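Local coordinates for protein transcriptional regulator, TetR family (Legionella pneumophila subsp. pneumophila str. Philadelphia 1, PDB 3ON4) that probably binds DNA through an N-terminal helix-turn-helix and regulates transcription as a member of the TetR family, at residues S83-I88 and F185-I190; K105-G110 and L162-L167; W137-L142 and S151-A156. One frame throughout, in Å; residues are numbered along the deposited sequence.

Contact 1 (S83-I88 and F185-I190); sequences SAKEKI and FIDQTI
Lys85 reaches from the first turn of helix 84-98 to the C-terminal end of helix 177-189. Its CG lies anti to the backbone N (chi1 -176°), and the rest of the chain is fully extended. This carries the ammonium to carbonyls of the last helical turn and just beyond it, Asp187 O and Ile190 O. Lys85 NZ donates to Asp187 O at 2.9 Å, in the carbonyl plane and on a lone pair. A second, weak bond runs from Lys85 NZ to Ile190 O at 3.4 Å. The positive charge would probably interact favourably with the partial negative charge of the helix C-terminus. Lys85 NZ and Asp187 OD1 are 4.9 Å apart, oppositely charged but not in contact. That oxygen is held by a salt bridge from Arg183 and a hydrogen bond from Gln89.

The rest of the contact is apolar. Ile190 CG2 packs on Lys85 CB at 3.7 Å. Ile190 CD1 meets Ile88 CG1 at 3.6 Å. Ile88 CG2 sits against Ile186 CG2 at 3.7 Å, so Ile88 bridges the two isoleucines.

The start of helix 84-98 has its own polar closure, a capping box. Ser83 OG accepts from Glu86 N, and Glu86 OE1 accepts from Ser83 N at 2.8 Å. At the end of helix 177-189, Thr189 OG1 donates to Phe185 O within the last turn.

The short helical segments run nearly antiparallel, at 169°, with axes 10.3 Å apart. The arrangement is a near-antiparallel packing of two helices, with a lysine of one donating to carbonyls at the C-terminal end of the other, within the all-helical C-terminal domain of a TetR-family regulator.

Contact 2 (K105-G110 and L162-L167); sequences KMCLGG and LVEGGL
The backbone of 105-110 runs as an extended lead-in that turns into helix 108-115, and it passes helix 149-173 with Met106 CA 6.4 Å from Leu167 CA and Gly110 CA 6.2 Å from Glu164 CA. Met106 is a selenomethionine. Its CG is anti to the backbone N (chi1 179°), and a bend at chi2 turns the end of the chain onto the opposing helix. There SE rests on Leu167 CB at 3.7 Å. The methyl CE lies beside Glu164 OE1 at 3.3 Å and also near Glu164 O. The side chains of Met106 and Glu164 cross at about a right angle.

Cys107 is the N-cap of helix 108-115. Its SG accepts from Gly110 N at 3.4 Å, with an N-H...S angle of 161°. Glu164 comes to this capped helix start through a bend at chi2. Its OE2 stands 3.1 Å from Cys107 SG, and its OE1 lies 3.2 Å from Gly110 CA. Gly110 has no side chain, which lets the carboxylate lie against the backbone.

This joins two helices of the C-terminal domain, the part that forms the dimer in TetR-family proteins. Leu168 of the second subunit packs on Glu164, in keeping with that role. The carboxylate is buried, and Glu164 OE2 has no clear hydrogen-bond partner. Its pKa may therefore be raised. The helix N-terminus close by would probably act in the other direction.

Leu167 adds a looser apolar contact through CD1 to Cys107 CB. On the other side of the lead-in, Met106 O accepts a hydrogen bond from Gln24 of helix 11-26, which ties this region to the N-terminal domain.

Contact 3 (W137-L142 and S151-A156); sequences WLKGVL and SSLSLA
Leu142 rests its CD1 methyl on the facing helix, against Ser152 O, Leu155 CB and Ala156 N. CD1 lies 3.5 Å from Ser152 O and 3.8 Å from Leu155 CB. The side chains of Leu142 and Leu155 cross at about a right angle, and their CD2 methyls also touch. Leu138, one turn earlier, meets Ala156 at close range: the two CB atoms are 3.7 Å apart. The small alanine lets the backbones come near, and its CB also lies 3.7 Å from Lys139 N. Ser152 is the other small residue here. Its CB rests on Lys139 O, while its OG hydrogen-bonds to Asp148 O, just before the helix. Lys139 extends along the flank with CG anti to the backbone N (chi1 175°). Its aliphatic CD reaches Leu153 CD1 at 3.8 Å.

The axes of the two short segments approach to 8.3 Å and run at 132°, far from strictly antiparallel. A short turn links the two helices. Tyr147 in that turn touches Leu142, Ser152 and Leu155. Helix 84-98 lies against Leu138 and Val141, and Ile190, just after helix 177-189, touches Leu142.

Overall arrangement
From the N terminus, the chain passes through the helix-turn-helix region and helix 54-77 before reaching residues 83-88, where contact 1 begins. It closes only at 185-190, near the C terminus, and so makes the longest loop. Contact 2 opens at 105-110 and closes at 162-167, wholly within that loop. Contact 3 joins 137-142 to 151-156 across a short turn and lies within both. The three are thus nested and none cross. Contacts 2 and 3 share helix 149-173 but do not touch. Contact 1 touches both: Phe185 packs on Leu162 and Leu155, and Ala84 on Val141. Together they tie five helices of the C-terminal domain.

Contact 1 (S83-I88 and F185-I190)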
loop_
_atom_site.group_PDB
_atom_site.type_symbol
_atom_site.label_atom_id
_atom_site.label_comp_id
_atom_site.label_asym_id
_atom_site.label_seq_id
_atom_site.Cartn_x
_atom_site.Cartn_y
_atom_site.Cartn_z
ATOM N N SER A 83 -28.940 4.798 3.207
ATOM C CA SER A 83 -28.749 3.989 4.407
ATOM C C SER A 83 -27.256 4.067 4.778
ATOM O O SER A 83 -26.436 4.484 3.957
ATOM C CB SER A 83 -29.133 2.547 4.105
ATOM O OG SER A 83 -28.166 1.992 3.215
ATOM N N ALA A 84 -26.896 3.651 5.998
ATOM C CA ALA A 84 -25.483 3.610 6.383
ATOM C C ALA A 84 -24.665 2.756 5.418
ATOM O O ALA A 84 -23.563 3.120 5.004
ATOM C CB ALA A 84 -25.325 3.094 7.800
ATOM N N LYS A 85 -25.216 1.611 5.054
ATOM C CA LYS A 85 -24.559 0.712 4.124
ATOM C C LYS A 85 -24.356 1.393 2.789
ATOM O O LYS A 85 -23.296 1.276 2.202
ATOM C CB LYS A 85 -25.403 -0.543 3.918
ATOM C CG LYS A 85 -24.752 -1.583 3.050
ATOM C CD LYS A 85 -25.573 -2.862 3.084
ATOM C CE LYS A 85 -24.848 -3.983 2.400
ATOM N NZ LYS A 85 -25.589 -5.258 2.564
ATOM N N GLU A 86 -25.363 2.110 2.316
ATOM C CA GLU A 86 -25.248 2.815 1.039
ATOM C C GLU A 86 -24.183 3.915 1.114
ATOM O O GLU A 86 -23.504 4.176 0.130
ATOM C CB GLU A 86 -26.603 3.393 0.618
ATOM C CG GLU A 86 -27.618 2.348 0.097
ATOM C CD GLU A 86 -29.017 2.906 -0.120
ATOM O OE1 GLU A 86 -29.465 3.804 0.629
ATOM O OE2 GLU A 86 -29.705 2.418 -1.034
ATOM N N LYS A 87 -24.036 4.554 2.273
ATOM C CA LYS A 87 -22.999 5.597 2.449
ATOM C C LYS A 87 -21.578 5.010 2.310
ATOM O O LYS A 87 -20.692 5.605 1.676
ATOM C CB LYS A 87 -23.171 6.312 3.794
ATOM C CG LYS A 87 -24.435 7.176 3.880
ATOM C CD LYS A 87 -24.610 7.800 5.257
ATOM C CE LYS A 87 -25.876 8.647 5.308
ATOM N NZ LYS A 87 -26.323 8.945 6.696
ATOM N N ILE A 88 -21.377 3.833 2.896
ATOM C CA ILE A 88 -20.114 3.125 2.770
ATOM C C ILE A 88 -19.909 2.715 1.311
ATOM O O ILE A 88 -18.818 2.873 0.781
ATOM C CB ILE A 88 -20.044 1.854 3.661
ATOM C CG1 ILE A 88 -20.243 2.174 5.169
ATOM C CG2 ILE A 88 -18.721 1.124 3.403
ATOM C CD1 ILE A 88 -19.414 3.337 5.663
ATOM N N PHE A 185 -16.893 -7.543 0.636
ATOM C CA PHE A 185 -16.718 -7.454 2.085
ATOM C C PHE A 185 -17.735 -6.487 2.702
ATOM O O PHE A 185 -18.355 -6.779 3.733
ATOM C CB PHE A 185 -15.298 -7.015 2.446
ATOM C CG PHE A 185 -15.102 -6.725 3.920
ATOM C CD1 PHE A 185 -14.803 -7.742 4.803
ATOM C CD2 PHE A 185 -15.192 -5.429 4.409
ATOM C CE1 PHE A 185 -14.623 -7.486 6.163
ATOM C CE2 PHE A 185 -14.985 -5.160 5.753
ATOM C CZ PHE A 185 -14.708 -6.195 6.634
ATOM N N ILE A 186 -17.905 -5.344 2.060
ATOM C CA ILE A 186 -18.841 -4.317 2.537
ATOM C C ILE A 186 -20.269 -4.897 2.568
ATOM O O ILE A 186 -20.963 -4.850 3.601
ATOM C CB ILE A 186 -18.763 -3.035 1.650
ATOM C CG1 ILE A 186 -17.414 -2.333 1.807
ATOM C CG2 ILE A 186 -19.890 -2.064 1.981
ATOM C CD1 ILE A 186 -17.103 -1.243 0.725
ATOM N N ASP A 187 -20.671 -5.469 1.435
ATOM C CA ASP A 187 -22.015 -5.985 1.244
ATOM C C ASP A 187 -22.322 -7.133 2.184
ATOM O O ASP A 187 -23.460 -7.284 2.613
ATOM C CB ASP A 187 -22.207 -6.469 -0.199
ATOM C CG ASP A 187 -22.183 -5.343 -1.214
ATOM O OD1 ASP A 187 -22.209 -4.154 -0.796
ATOM O OD2 ASP A 187 -22.153 -5.654 -2.437
ATOM N N GLN A 188 -21.329 -7.974 2.468
ATOM C CA GLN A 188 -21.566 -9.146 3.316
ATOM C C GLN A 188 -21.446 -8.836 4.814
ATOM O O GLN A 188 -22.047 -9.533 5.635
ATOM C CB GLN A 188 -20.659 -10.319 2.921
ATOM C CG GLN A 188 -20.870 -10.834 1.474
ATOM C CD GLN A 188 -22.292 -11.313 1.199
ATOM O OE1 GLN A 188 -22.801 -12.209 1.877
ATOM N NE2 GLN A 188 -22.940 -10.718 0.197
ATOM N N THR A 189 -20.711 -7.783 5.162
ATOM C CA THR A 189 -20.404 -7.487 6.566
ATOM C C THR A 189 -21.347 -6.458 7.185
ATOM O O THR A 189 -21.710 -6.600 8.353
ATOM C CB THR A 189 -18.936 -7.020 6.758
ATOM O OG1 THR A 189 -18.056 -7.951 6.117
ATOM C CG2 THR A 189 -18.567 -6.940 8.257
ATOM N N ILE A 190 -21.756 -5.450 6.414
ATOM C CA ILE A 190 -22.604 -4.357 6.930
ATOM C C ILE A 190 -24.103 -4.637 6.795
ATOM O O ILE A 190 -24.546 -5.137 5.768
ATOM C CB ILE A 190 -22.313 -3.026 6.207
ATOM C CG1 ILE A 190 -20.898 -2.550 6.509
ATOM C CG2 ILE A 190 -23.323 -1.943 6.621
ATOM C CD1 ILE A 190 -20.500 -1.370 5.684
#

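Contact 2 (K105-G110 and L162-L167)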
loop_
_atom_site.group_PDB
_atom_site.type_symbol
_atom_site.label_atom_id
_atom_site.label_comp_id
_atom_site.label_asym_id
_atom_site.label_seq_id
_atom_site.Cartn_x
_atom_site.Cartn_y
_atom_site.Cartn_z
ATOM N N LYS A 105 -4.717 5.315 -11.114
ATOM C CA LYS A 105 -4.071 5.889 -9.955
ATOM C C LYS A 105 -4.260 5.105 -8.664
ATOM O O LYS A 105 -5.258 4.399 -8.472
ATOM C CB LYS A 105 -4.533 7.324 -9.730
ATOM C CG LYS A 105 -3.903 8.329 -10.694
ATOM C CD LYS A 105 -4.686 9.617 -10.724
ATOM C CE LYS A 105 -4.380 10.459 -11.944
ATOM N NZ LYS A 105 -5.358 11.572 -12.054
HETATM N N MSE A 106 -3.277 5.245 -7.779
HETATM C CA MSE A 106 -3.402 4.762 -6.413
HETATM C C MSE A 106 -3.968 5.890 -5.552
HETATM O O MSE A 106 -3.885 7.074 -5.912
HETATM C CB MSE A 106 -2.011 4.343 -5.909
HETATM C CG MSE A 106 -1.921 3.821 -4.487
HETATM SE SE MSE A 106 -3.111 2.323 -4.148
HETATM C CE MSE A 106 -2.820 2.156 -2.246
ATOM N N CYS A 107 -4.516 5.522 -4.401
ATOM C CA CYS A 107 -4.914 6.484 -3.372
ATOM C C CYS A 107 -3.733 7.370 -3.018
ATOM O O CYS A 107 -2.637 6.852 -2.791
ATOM C CB CYS A 107 -5.332 5.726 -2.109
ATOM S SG CYS A 107 -5.754 6.791 -0.672
ATOM N N LEU A 108 -3.929 8.684 -2.962
ATOM C CA LEU A 108 -2.834 9.587 -2.555
ATOM C C LEU A 108 -2.339 9.274 -1.140
ATOM O O LEU A 108 -1.121 9.271 -0.855
ATOM C CB LEU A 108 -3.280 11.041 -2.594
ATOM C CG LEU A 108 -2.214 12.110 -2.399
ATOM C CD1 LEU A 108 -1.279 12.208 -3.646
ATOM C CD2 LEU A 108 -2.872 13.441 -2.131
ATOM N N GLY A 109 -3.280 8.991 -0.249
ATOM C CA GLY A 109 -2.941 8.616 1.108
ATOM C C GLY A 109 -2.117 7.339 1.162
ATOM O O GLY A 109 -1.109 7.251 1.892
ATOM N N GLY A 110 -2.549 6.331 0.402
ATOM C CA GLY A 110 -1.842 5.069 0.317
ATOM C C GLY A 110 -0.413 5.236 -0.189
ATOM O O GLY A 110 0.519 4.586 0.316
ATOM N N LEU A 162 -8.753 -2.698 3.574
ATOM C CA LEU A 162 -9.117 -3.475 2.409
ATOM C C LEU A 162 -9.134 -2.590 1.167
ATOM O O LEU A 162 -8.693 -3.016 0.113
ATOM C CB LEU A 162 -10.469 -4.141 2.609
ATOM C CG LEU A 162 -10.939 -5.210 1.643
ATOM C CD1 LEU A 162 -9.851 -6.272 1.332
ATOM C CD2 LEU A 162 -12.168 -5.875 2.251
ATOM N N VAL A 163 -9.637 -1.374 1.306
ATOM C CA VAL A 163 -9.658 -0.420 0.204
ATOM C C VAL A 163 -8.228 -0.162 -0.275
ATOM O O VAL A 163 -7.948 -0.235 -1.479
ATOM C CB VAL A 163 -10.337 0.906 0.606
ATOM C CG1 VAL A 163 -9.994 2.045 -0.400
ATOM C CG2 VAL A 163 -11.847 0.715 0.766
ATOM N N GLU A 164 -7.318 0.128 0.656
ATOM C CA GLU A 164 -5.934 0.444 0.296
ATOM C C GLU A 164 -5.248 -0.757 -0.370
ATOM O O GLU A 164 -4.647 -0.643 -1.450
ATOM C CB GLU A 164 -5.141 0.949 1.498
ATOM C CG GLU A 164 -5.634 2.297 2.058
ATOM C CD GLU A 164 -5.493 3.452 1.101
ATOM O OE1 GLU A 164 -4.607 3.411 0.231
ATOM O OE2 GLU A 164 -6.244 4.447 1.234
ATOM N N GLY A 165 -5.350 -1.920 0.251
ATOM C CA GLY A 165 -4.711 -3.116 -0.286
ATOM C C GLY A 165 -5.323 -3.563 -1.607
ATOM O O GLY A 165 -4.607 -4.009 -2.513
ATOM N N GLY A 166 -6.644 -3.463 -1.718
ATOM C CA GLY A 166 -7.356 -3.781 -2.955
ATOM C C GLY A 166 -6.948 -2.905 -4.129
ATOM O O GLY A 166 -6.718 -3.402 -5.256
ATOM N N LEU A 167 -6.825 -1.606 -3.862
ATOM C CA LEU A 167 -6.367 -0.662 -4.908
ATOM C C LEU A 167 -4.937 -0.942 -5.292
ATOM O O LEU A 167 -4.595 -0.929 -6.454
ATOM C CB LEU A 167 -6.495 0.799 -4.449
ATOM C CG LEU A 167 -7.877 1.408 -4.399
ATOM C CD1 LEU A 167 -7.852 2.802 -3.741
ATOM C CD2 LEU A 167 -8.452 1.492 -5.825
#

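Contact 3 (W137-L142 and S151-A156)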
loop_
_atom_site.group_PDB
_atom_site.type_symbol
_atom_site.label_atom_id
_atom_site.label_comp_id
_atom_site.label_asym_id
_atom_site.label_seq_id
_atom_site.Cartn_x
_atom_site.Cartn_y
_atom_site.Cartn_z
ATOM N N TRP A 137 -14.797 9.332 9.811
ATOM C CA TRP A 137 -16.027 9.373 8.993
ATOM C C TRP A 137 -16.710 7.999 8.921
ATOM O O TRP A 137 -17.914 7.862 9.184
ATOM C CB TRP A 137 -15.704 9.836 7.585
ATOM C CG TRP A 137 -16.921 10.041 6.778
ATOM C CD1 TRP A 137 -17.724 11.151 6.756
ATOM C CD2 TRP A 137 -17.502 9.104 5.874
ATOM N NE1 TRP A 137 -18.772 10.955 5.894
ATOM C CE2 TRP A 137 -18.663 9.704 5.342
ATOM C CE3 TRP A 137 -17.175 7.795 5.489
ATOM C CZ2 TRP A 137 -19.475 9.060 4.420
ATOM C CZ3 TRP A 137 -17.984 7.151 4.571
ATOM C CH2 TRP A 137 -19.121 7.789 4.036
ATOM N N LEU A 138 -15.930 6.982 8.593
ATOM C CA LEU A 138 -16.420 5.586 8.553
ATOM C C LEU A 138 -17.018 5.096 9.887
ATOM O O LEU A 138 -18.118 4.514 9.919
ATOM C CB LEU A 138 -15.280 4.642 8.101
ATOM C CG LEU A 138 -14.865 4.645 6.632
ATOM C CD1 LEU A 138 -13.625 3.778 6.378
ATOM C CD2 LEU A 138 -16.054 4.165 5.782
ATOM N N LYS A 139 -16.292 5.327 10.989
ATOM C CA LYS A 139 -16.752 4.994 12.342
ATOM C C LYS A 139 -18.080 5.662 12.659
ATOM O O LYS A 139 -19.012 5.023 13.177
ATOM C CB LYS A 139 -15.720 5.435 13.385
ATOM C CG LYS A 139 -16.143 5.246 14.855
ATOM C CD LYS A 139 -15.186 6.059 15.725
ATOM C CE LYS A 139 -15.521 6.000 17.173
ATOM N NZ LYS A 139 -15.212 7.304 17.843
ATOM N N GLY A 140 -18.172 6.950 12.351
ATOM C CA GLY A 140 -19.424 7.702 12.580
ATOM C C GLY A 140 -20.627 7.165 11.811
ATOM O O GLY A 140 -21.729 7.050 12.369
ATOM N N VAL A 141 -20.432 6.853 10.536
ATOM C CA VAL A 141 -21.494 6.284 9.701
ATOM C C VAL A 141 -21.948 4.949 10.302
ATOM O O VAL A 141 -23.146 4.674 10.437
ATOM C CB VAL A 141 -21.004 6.084 8.226
ATOM C CG1 VAL A 141 -22.005 5.274 7.439
ATOM C CG2 VAL A 141 -20.784 7.437 7.531
ATOM N N LEU A 142 -20.974 4.132 10.691
ATOM C CA LEU A 142 -21.247 2.810 11.253
ATOM C C LEU A 142 -21.951 2.869 12.598
ATOM O O LEU A 142 -22.780 2.008 12.904
ATOM C CB LEU A 142 -19.947 1.993 11.360
ATOM C CG LEU A 142 -19.288 1.549 10.051
ATOM C CD1 LEU A 142 -17.885 1.006 10.352
ATOM C CD2 LEU A 142 -20.113 0.503 9.316
ATOM N N SER A 151 -16.805 -1.850 17.810
ATOM C CA SER A 151 -17.031 -2.571 16.559
ATOM C C SER A 151 -16.970 -1.630 15.364
ATOM O O SER A 151 -16.526 -2.033 14.303
ATOM C CB SER A 151 -18.392 -3.267 16.574
ATOM O OG SER A 151 -18.525 -4.117 17.703
ATOM N N SER A 152 -17.439 -0.393 15.547
ATOM C CA SER A 152 -17.402 0.621 14.493
ATOM C C SER A 152 -15.957 0.980 14.120
ATOM O O SER A 152 -15.619 1.087 12.956
ATOM C CB SER A 152 -18.142 1.888 14.929
ATOM O OG SER A 152 -19.550 1.679 14.937
ATOM N N LEU A 153 -15.117 1.158 15.127
ATOM C CA LEU A 153 -13.716 1.487 14.893
ATOM C C LEU A 153 -12.989 0.322 14.224
ATOM O O LEU A 153 -12.196 0.545 13.317
ATOM C CB LEU A 153 -13.042 1.851 16.219
ATOM C CG LEU A 153 -11.799 2.740 16.205
ATOM C CD1 LEU A 153 -11.980 4.019 15.343
ATOM C CD2 LEU A 153 -11.444 3.100 17.669
ATOM N N SER A 154 -13.235 -0.907 14.693
ATOM C CA SER A 154 -12.617 -2.099 14.130
ATOM C C SER A 154 -13.022 -2.288 12.666
ATOM O O SER A 154 -12.173 -2.568 11.791
ATOM C CB SER A 154 -12.989 -3.355 14.941
ATOM O OG SER A 154 -12.468 -4.533 14.308
ATOM N N LEU A 155 -14.314 -2.127 12.385
ATOM C CA LEU A 155 -14.802 -2.296 11.011
ATOM C C LEU A 155 -14.328 -1.148 10.114
ATOM O O LEU A 155 -13.991 -1.365 8.943
ATOM C CB LEU A 155 -16.335 -2.396 10.987
ATOM C CG LEU A 155 -17.037 -2.743 9.668
ATOM C CD1 LEU A 155 -16.394 -3.922 8.972
ATOM C CD2 LEU A 155 -18.557 -3.036 9.908
ATOM N N ALA A 156 -14.324 0.072 10.651
ATOM C CA ALA A 156 -13.813 1.208 9.893
ATOM C C ALA A 156 -12.362 0.909 9.458
ATOM O O ALA A 156 -11.991 1.135 8.324
ATOM C CB ALA A 156 -13.889 2.502 10.735
#